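Long-range contact in long form salivary protein D7L (Phlebotomus duboscqi, PDB 6MT7), which binds and sequesters cysteinyl leukotrienes and a thromboxane A2 analogue, helping the sand fly to feed on blood and inhibiting collagen-induced platelet aggregation: residues S131-F143 and Q219-Y231. Residues are numbered along the deposited sequence; the frame is centred on the assembly and turned at random.
Sequences SNTKPKGTKISDF and QALKILDNQSPTY
Pro-229, Asp-225, Lys-139 and Ile-140 supply just over half of the surface buried in this contact, in which the C-terminal tail is held against the turn and first helical residues of 131-143. The Pro-229 ring lies alongside the aliphatic part of Lys-139, CG to CG 3.7 Å. Pro-229 O accepts a nearly straight bond from Gly-137 N (2.7 Å, 166°), the amide coming from above the carbonyl plane. Gly-137 is the third residue of a type II turn, where positive phi suits glycine.

Asp-225 faces the start of helix 140-144. A chi1 of -169° swings its CG opposite its own amide nitrogen, and the carboxylate meets Ser-141 with both oxygens: OD1 takes Ser-141 N (2.8 Å) and OD2 uses its syn lone pair for Ser-141 OG (2.6 Å). Two bonds to one residue fix the carboxylate's rotation, and an acidic group here should be stabilised by the helix N-terminus. Lys-139 crosses it at about a right angle and adds a long salt bridge. Ser-228 suits its place by being small and two-sided: OG gives its proton to Asp-225 O and accepts from Ile-140 N (2.8 Å), while CB packs tightly on Ile-140 CD1.

Lys-134, bent at chi3 and chi4, turns its ammonium toward Ser-228 O (2.9 Å), Thr-138 O, Pro-135 O and water 1, four acceptors that must share three protons. The water may link NZ to Pro-229 O. It lies on the Tyr-231 face over which NZ makes a distant cation-pi contact, 5.0 Å from the ring centroid. The Tyr-231 hydroxyl is hydrogen-bonded to Asp-9 of helix 8-21 and to Arg-166.

Thus the first amides of helix 140-144 are bound by Ser-228 and Asp-225 side chains, joining the C-terminus of this PBP/GOBP-family D7 protein to the loop before that helix, beside Lys-136, which probably binds leukotriene C4 and thromboxane A2.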
ATOM      1  N   SER A 131       5.500 -14.930 -10.832  1.00 18.63           N
ATOM      2  CA  SER A 131       6.822 -15.144 -10.259  1.00 16.56           C
ATOM      3  C   SER A 131       7.754 -13.950 -10.417  1.00 15.67           C
ATOM      4  O   SER A 131       8.790 -13.923  -9.746  1.00 21.18           O
ATOM      5  CB  SER A 131       7.471 -16.384 -10.883  1.00 19.10           C
ATOM      6  OG  SER A 131       7.674 -16.184 -12.269  1.00 19.85           O
ATOM      7  N   ASN A 132       7.428 -12.966 -11.264  1.00 16.38           N
ATOM      8  CA  ASN A 132       8.269 -11.771 -11.369  1.00 16.56           C
ATOM      9  C   ASN A 132       7.954 -10.714 -10.301  1.00 14.36           C
ATOM     10  O   ASN A 132       8.485  -9.600 -10.377  1.00 15.04           O
ATOM     11  CB  ASN A 132       8.150 -11.142 -12.757  1.00 22.93           C
ATOM     12  CG  ASN A 132       8.529 -12.105 -13.870  1.00 40.92           C
ATOM     13  OD1 ASN A 132       9.511 -12.847 -13.760  1.00 41.08           O
ATOM     14  ND2 ASN A 132       7.757 -12.092 -14.953  1.00 45.62           N
ATOM     15  N   THR A 133       7.102 -11.039  -9.335  1.00 14.13           N
ATOM     16  CA  THR A 133       6.841 -10.204  -8.166  1.00  8.99           C
ATOM     17  C   THR A 133       7.458 -10.865  -6.942  1.00 10.01           C
ATOM     18  O   THR A 133       7.414 -12.094  -6.807  1.00 11.79           O
ATOM     19  CB  THR A 133       5.327 -10.019  -7.958  1.00 13.29           C
ATOM     20  OG1 THR A 133       4.773  -9.314  -9.070  1.00 13.24           O
ATOM     21  CG2 THR A 133       5.025  -9.244  -6.681  1.00 14.78           C
ATOM     22  N   LYS A 134       8.030 -10.049  -6.053  1.00 12.04           N
ATOM     23  CA  LYS A 134       8.679 -10.530  -4.841  1.00  9.24           C
ATOM     24  C   LYS A 134       7.776 -11.512  -4.089  1.00 16.08           C
ATOM     25  O   LYS A 134       6.665 -11.137  -3.678  1.00 12.41           O
ATOM     26  CB  LYS A 134       9.045  -9.366  -3.918  1.00  6.74           C
ATOM     27  CG  LYS A 134       9.752  -9.815  -2.649  1.00 11.89           C
ATOM     28  CD  LYS A 134       9.716  -8.750  -1.563  1.00 11.51           C
ATOM     29  CE  LYS A 134       8.405  -8.799  -0.792  1.00  8.83           C
ATOM     30  NZ  LYS A 134       8.334 -10.034   0.063  1.00 10.67           N
ATOM     31  N   PRO A 135       8.207 -12.752  -3.890  1.00 12.35           N
ATOM     32  CA  PRO A 135       7.359 -13.713  -3.179  1.00 13.03           C
ATOM     33  C   PRO A 135       7.265 -13.387  -1.701  1.00 14.69           C
ATOM     34  O   PRO A 135       8.154 -12.759  -1.112  1.00 12.06           O
ATOM     35  CB  PRO A 135       8.065 -15.057  -3.406  1.00 20.12           C
ATOM     36  CG  PRO A 135       9.472 -14.709  -3.705  1.00 23.35           C
ATOM     37  CD  PRO A 135       9.471 -13.352  -4.360  1.00 16.69           C
ATOM     38  N   LYS A 136       6.148 -13.800  -1.107  1.00 15.35           N
ATOM     39  CA  LYS A 136       6.055 -13.827   0.343  1.00 14.16           C
ATOM     40  C   LYS A 136       7.156 -14.706   0.912  1.00 20.67           C
ATOM     41  O   LYS A 136       7.419 -15.804   0.406  1.00 19.36           O
ATOM     42  CB  LYS A 136       4.692 -14.358   0.777  1.00 19.10           C
ATOM     43  CG  LYS A 136       3.546 -13.383   0.594  1.00 24.96           C
ATOM     44  CD  LYS A 136       2.321 -13.914   1.315  1.00 26.62           C
ATOM     45  CE  LYS A 136       1.124 -13.024   1.115  1.00 25.04           C
ATOM     46  NZ  LYS A 136      -0.039 -13.566   1.871  1.00 31.59           N
ATOM     47  N   GLY A 137       7.800 -14.216   1.968  1.00 14.39           N
ATOM     48  CA  GLY A 137       8.875 -14.920   2.628  1.00 15.15           C
ATOM     49  C   GLY A 137      10.255 -14.514   2.170  1.00 13.90           C
ATOM     50  O   GLY A 137      11.244 -14.937   2.782  1.00 15.71           O
ATOM     51  N   THR A 138      10.348 -13.707   1.119  1.00 15.24           N
ATOM     52  CA  THR A 138      11.616 -13.294   0.532  1.00 12.58           C
ATOM     53  C   THR A 138      11.851 -11.813   0.802  1.00 12.91           C
ATOM     54  O   THR A 138      10.932 -10.998   0.667  1.00 11.11           O
ATOM     55  CB  THR A 138      11.619 -13.563  -0.973  1.00 15.72           C
ATOM     56  OG1 THR A 138      11.553 -14.980  -1.198  1.00 19.07           O
ATOM     57  CG2 THR A 138      12.881 -13.010  -1.634  1.00 13.03           C
ATOM     58  N   LYS A 139      13.082 -11.472   1.181  1.00 11.75           N
ATOM     59  CA  LYS A 139      13.424 -10.079   1.435  1.00 15.11           C
ATOM     60  C   LYS A 139      13.534  -9.295   0.133  1.00 10.29           C
ATOM     61  O   LYS A 139      13.921  -9.824  -0.912  1.00 12.56           O
ATOM     62  CB  LYS A 139      14.743  -9.975   2.202  1.00 14.11           C
ATOM     63  CG  LYS A 139      14.667 -10.490   3.624  1.00 19.12           C
ATOM     64  CD  LYS A 139      15.722  -9.844   4.516  1.00 29.18           C
ATOM     65  CE  LYS A 139      17.120 -10.081   3.991  1.00 38.00           C
ATOM     66  NZ  LYS A 139      18.150  -9.606   4.963  1.00 38.94           N
ATOM     67  N   ILE A 140      13.198  -8.004   0.216  1.00 10.51           N
ATOM     68  CA  ILE A 140      13.348  -7.109  -0.927  1.00  7.26           C
ATOM     69  C   ILE A 140      14.777  -7.151  -1.460  1.00  8.01           C
ATOM     70  O   ILE A 140      14.999  -7.260  -2.670  1.00 11.54           O
ATOM     71  CB  ILE A 140      12.936  -5.678  -0.533  1.00  7.15           C
ATOM     72  CG1 ILE A 140      11.412  -5.611  -0.401  1.00  8.89           C
ATOM     73  CG2 ILE A 140      13.458  -4.675  -1.554  1.00  9.34           C
ATOM     74  CD1 ILE A 140      10.895  -4.368   0.284  1.00  6.84           C
ATOM     75  N   SER A 141      15.767  -7.076  -0.565  1.00 11.03           N
ATOM     76  CA  SER A 141      17.151  -7.061  -1.039  1.00 11.49           C
ATOM     77  C   SER A 141      17.472  -8.331  -1.816  1.00 15.02           C
ATOM     78  O   SER A 141      18.077  -8.273  -2.892  1.00 14.05           O
ATOM     79  CB  SER A 141      18.139  -6.904   0.124  1.00 13.47           C
ATOM     80  OG  SER A 141      17.918  -7.845   1.160  1.00 14.75           O
ATOM     81  N   ASP A 142      17.052  -9.486  -1.300  1.00 14.36           N
ATOM     82  CA  ASP A 142      17.376 -10.743  -1.968  1.00 14.84           C
ATOM     83  C   ASP A 142      16.659 -10.865  -3.306  1.00 17.17           C
ATOM     84  O   ASP A 142      17.241 -11.353  -4.285  1.00 17.27           O
ATOM     85  CB  ASP A 142      17.043 -11.916  -1.044  1.00 15.28           C
ATOM     86  CG  ASP A 142      17.970 -11.981   0.155  1.00 23.57           C
ATOM     87  OD1 ASP A 142      19.179 -11.713  -0.024  1.00 27.21           O
ATOM     88  OD2 ASP A 142      17.501 -12.283   1.276  1.00 22.92           O
ATOM     89  N   PHE A 143      15.410 -10.399  -3.384  1.00 14.45           N
ATOM     90  CA  PHE A 143      14.673 -10.476  -4.641  1.00 11.25           C
ATOM     91  C   PHE A 143      15.225  -9.491  -5.660  1.00 12.30           C
ATOM     92  O   PHE A 143      15.405  -9.827  -6.839  1.00 11.19           O
ATOM     93  CB  PHE A 143      13.185 -10.206  -4.406  1.00  9.55           C
ATOM     94  CG  PHE A 143      12.363 -10.232  -5.669  1.00 11.17           C
ATOM     95  CD1 PHE A 143      11.972 -11.445  -6.230  1.00 16.68           C
ATOM     96  CD2 PHE A 143      11.996  -9.058  -6.303  1.00  9.56           C
ATOM     97  CE1 PHE A 143      11.224 -11.484  -7.398  1.00 12.11           C
ATOM     98  CE2 PHE A 143      11.246  -9.084  -7.474  1.00 13.17           C
ATOM     99  CZ  PHE A 143      10.857 -10.303  -8.021  1.00 13.18           C
ATOM    100  N   GLN A 219      19.445   3.669   8.651  1.00 20.71           N
ATOM    101  CA  GLN A 219      18.834   2.402   9.023  1.00 24.51           C
ATOM    102  C   GLN A 219      17.399   2.251   8.533  1.00 21.72           C
ATOM    103  O   GLN A 219      16.872   1.136   8.568  1.00 22.69           O
ATOM    104  CB  GLN A 219      18.874   2.217  10.544  1.00 30.35           C
ATOM    105  CG  GLN A 219      20.275   2.297  11.146  1.00 42.81           C
ATOM    106  CD  GLN A 219      21.343   1.645  10.277  1.00 50.45           C
ATOM    107  OE1 GLN A 219      22.348   2.270   9.930  1.00 53.61           O
ATOM    108  NE2 GLN A 219      21.142   0.374   9.950  1.00 51.70           N
ATOM    109  N   ALA A 220      16.769   3.331   8.064  1.00 15.63           N
ATOM    110  CA  ALA A 220      15.345   3.279   7.733  1.00 12.56           C
ATOM    111  C   ALA A 220      15.068   2.219   6.680  1.00 11.71           C
ATOM    112  O   ALA A 220      14.167   1.389   6.841  1.00 15.03           O
ATOM    113  CB  ALA A 220      14.862   4.653   7.254  1.00 13.82           C
ATOM    114  N   LEU A 221      15.844   2.219   5.598  1.00 12.66           N
ATOM    115  CA  LEU A 221      15.595   1.244   4.545  1.00 13.80           C
ATOM    116  C   LEU A 221      16.039  -0.148   4.968  1.00 18.63           C
ATOM    117  O   LEU A 221      15.457  -1.139   4.520  1.00 13.86           O
ATOM    118  CB  LEU A 221      16.287   1.670   3.252  1.00 10.20           C
ATOM    119  CG  LEU A 221      15.785   2.982   2.625  1.00 11.62           C
ATOM    120  CD1 LEU A 221      16.492   3.229   1.298  1.00 16.53           C
ATOM    121  CD2 LEU A 221      14.268   2.968   2.443  1.00 11.20           C
ATOM    122  N   LYS A 222      17.051  -0.249   5.839  1.00 20.21           N
ATOM    123  CA  LYS A 222      17.399  -1.554   6.391  1.00 20.94           C
ATOM    124  C   LYS A 222      16.231  -2.144   7.171  1.00 12.58           C
ATOM    125  O   LYS A 222      15.967  -3.348   7.089  1.00 18.47           O
ATOM    126  CB  LYS A 222      18.638  -1.448   7.284  1.00 20.26           C
ATOM    127  CG  LYS A 222      19.903  -1.040   6.556  1.00 30.01           C
ATOM    128  CD  LYS A 222      21.141  -1.479   7.342  1.00 42.20           C
ATOM    129  CE  LYS A 222      22.430  -1.204   6.580  1.00 45.32           C
ATOM    130  NZ  LYS A 222      23.131  -0.005   7.127  1.00 49.14           N
ATOM    131  N   ILE A 223      15.522  -1.308   7.934  1.00 12.99           N
ATOM    132  CA  ILE A 223      14.378  -1.781   8.706  1.00 12.01           C
ATOM    133  C   ILE A 223      13.262  -2.259   7.780  1.00 14.80           C
ATOM    134  O   ILE A 223      12.661  -3.316   8.009  1.00 11.56           O
ATOM    135  CB  ILE A 223      13.900  -0.680   9.670  1.00 16.75           C
ATOM    136  CG1 ILE A 223      14.962  -0.416  10.744  1.00 19.28           C
ATOM    137  CG2 ILE A 223      12.567  -1.066  10.314  1.00 17.50           C
ATOM    138  CD1 ILE A 223      14.651   0.764  11.623  1.00 25.55           C
ATOM    139  N   LEU A 224      12.971  -1.505   6.714  1.00 10.67           N
ATOM    140  CA  LEU A 224      11.988  -1.980   5.744  1.00  8.33           C
ATOM    141  C   LEU A 224      12.419  -3.304   5.124  1.00  9.92           C
ATOM    142  O   LEU A 224      11.589  -4.193   4.905  1.00 13.43           O
ATOM    143  CB  LEU A 224      11.769  -0.947   4.639  1.00 11.85           C
ATOM    144  CG  LEU A 224      10.954   0.295   4.977  1.00 12.34           C
ATOM    145  CD1 LEU A 224      10.756   1.138   3.708  1.00  6.95           C
ATOM    146  CD2 LEU A 224       9.617  -0.067   5.632  1.00  8.76           C
ATOM    147  N   ASP A 225      13.706  -3.446   4.810  1.00 13.63           N
ATOM    148  CA  ASP A 225      14.156  -4.698   4.216  1.00 14.66           C
ATOM    149  C   ASP A 225      13.990  -5.850   5.200  1.00 16.04           C
ATOM    150  O   ASP A 225      13.537  -6.939   4.820  1.00 16.90           O
ATOM    151  CB  ASP A 225      15.603  -4.570   3.752  1.00 12.29           C
ATOM    152  CG  ASP A 225      16.044  -5.735   2.899  1.00 17.23           C
ATOM    153  OD1 ASP A 225      15.261  -6.167   2.023  1.00 16.01           O
ATOM    154  OD2 ASP A 225      17.177  -6.225   3.103  1.00 15.31           O
ATOM    155  N   ASN A 226      14.326  -5.613   6.473  1.00 14.47           N
ATOM    156  CA  ASN A 226      14.171  -6.630   7.508  1.00 15.84           C
ATOM    157  C   ASN A 226      12.706  -7.011   7.707  1.00 18.60           C
ATOM    158  O   ASN A 226      12.397  -8.186   7.962  1.00 15.70           O
ATOM    159  CB  ASN A 226      14.806  -6.111   8.799  1.00 19.62           C
ATOM    160  CG  ASN A 226      14.488  -6.961  10.006  1.00 30.74           C
ATOM    161  OD1 ASN A 226      13.446  -6.794  10.646  1.00 30.66           O
ATOM    162  ND2 ASN A 226      15.406  -7.859  10.349  1.00 35.04           N
ATOM    163  N   GLN A 227      11.789  -6.052   7.549  1.00 13.47           N
ATOM    164  CA  GLN A 227      10.358  -6.329   7.639  1.00 12.25           C
ATOM    165  C   GLN A 227       9.784  -6.944   6.376  1.00 12.47           C
ATOM    166  O   GLN A 227       8.643  -7.420   6.412  1.00 14.01           O
ATOM    167  CB  GLN A 227       9.577  -5.048   7.927  1.00 13.72           C
ATOM    168  CG  GLN A 227       9.839  -4.443   9.281  1.00 18.64           C
ATOM    169  CD  GLN A 227       9.197  -3.085   9.428  1.00 16.26           C
ATOM    170  OE1 GLN A 227       8.686  -2.509   8.456  1.00 15.40           O
ATOM    171  NE2 GLN A 227       9.218  -2.557  10.641  1.00 16.86           N
ATOM    172  N   SER A 228      10.527  -6.938   5.272  1.00 11.40           N
ATOM    173  CA  SER A 228       9.937  -7.182   3.958  1.00  9.08           C
ATOM    174  C   SER A 228       9.537  -8.618   3.613  1.00  7.93           C
ATOM    175  O   SER A 228       8.770  -8.792   2.659  1.00 10.26           O
ATOM    176  CB  SER A 228      10.880  -6.657   2.864  1.00 13.02           C
ATOM    177  OG  SER A 228      12.052  -7.454   2.699  1.00 12.62           O
ATOM    178  N   PRO A 229      10.016  -9.674   4.294  1.00 10.46           N
ATOM    179  CA  PRO A 229       9.546 -11.011   3.892  1.00 13.80           C
ATOM    180  C   PRO A 229       8.029 -11.135   3.885  1.00 12.78           C
ATOM    181  O   PRO A 229       7.472 -11.731   2.957  1.00 16.87           O
ATOM    182  CB  PRO A 229      10.207 -11.934   4.920  1.00 16.23           C
ATOM    183  CG  PRO A 229      11.471 -11.234   5.255  1.00 18.41           C
ATOM    184  CD  PRO A 229      11.066  -9.782   5.330  1.00 14.23           C
ATOM    185  N   THR A 230       7.341 -10.565   4.883  1.00 12.62           N
ATOM    186  CA  THR A 230       5.885 -10.449   4.861  1.00 13.80           C
ATOM    187  C   THR A 230       5.430  -9.000   5.010  1.00 11.23           C
ATOM    188  O   THR A 230       4.282  -8.757   5.392  1.00 13.45           O
ATOM    189  CB  THR A 230       5.245 -11.300   5.960  1.00 26.48           C
ATOM    190  OG1 THR A 230       5.654 -10.807   7.243  1.00 29.68           O
ATOM    191  CG2 THR A 230       5.645 -12.761   5.813  1.00 31.02           C
ATOM    192  N   TYR A 231       6.305  -8.048   4.702  1.00  6.86           N
ATOM    193  CA  TYR A 231       6.071  -6.619   4.925  1.00  7.15           C
ATOM    194  C   TYR A 231       5.786  -6.337   6.408  1.00 16.55           C
ATOM    195  O   TYR A 231       5.582  -5.179   6.790  1.00 13.78           O
ATOM    196  CB  TYR A 231       4.921  -6.093   4.068  1.00 11.45           C
ATOM    197  CG  TYR A 231       5.187  -6.127   2.585  1.00  8.17           C
ATOM    198  CD1 TYR A 231       6.365  -5.600   2.052  1.00  8.12           C
ATOM    199  CD2 TYR A 231       4.254  -6.668   1.712  1.00  6.41           C
ATOM    200  CE1 TYR A 231       6.617  -5.635   0.693  1.00  9.76           C
ATOM    201  CE2 TYR A 231       4.487  -6.706   0.352  1.00  6.93           C
ATOM    202  CZ  TYR A 231       5.665  -6.190  -0.155  1.00  9.84           C
ATOM    203  OH  TYR A 231       5.894  -6.226  -1.510  1.00  7.29           O
TER
HETATM  204  O   HOH W   1       5.765  -9.717   1.219  1.00 11.82           O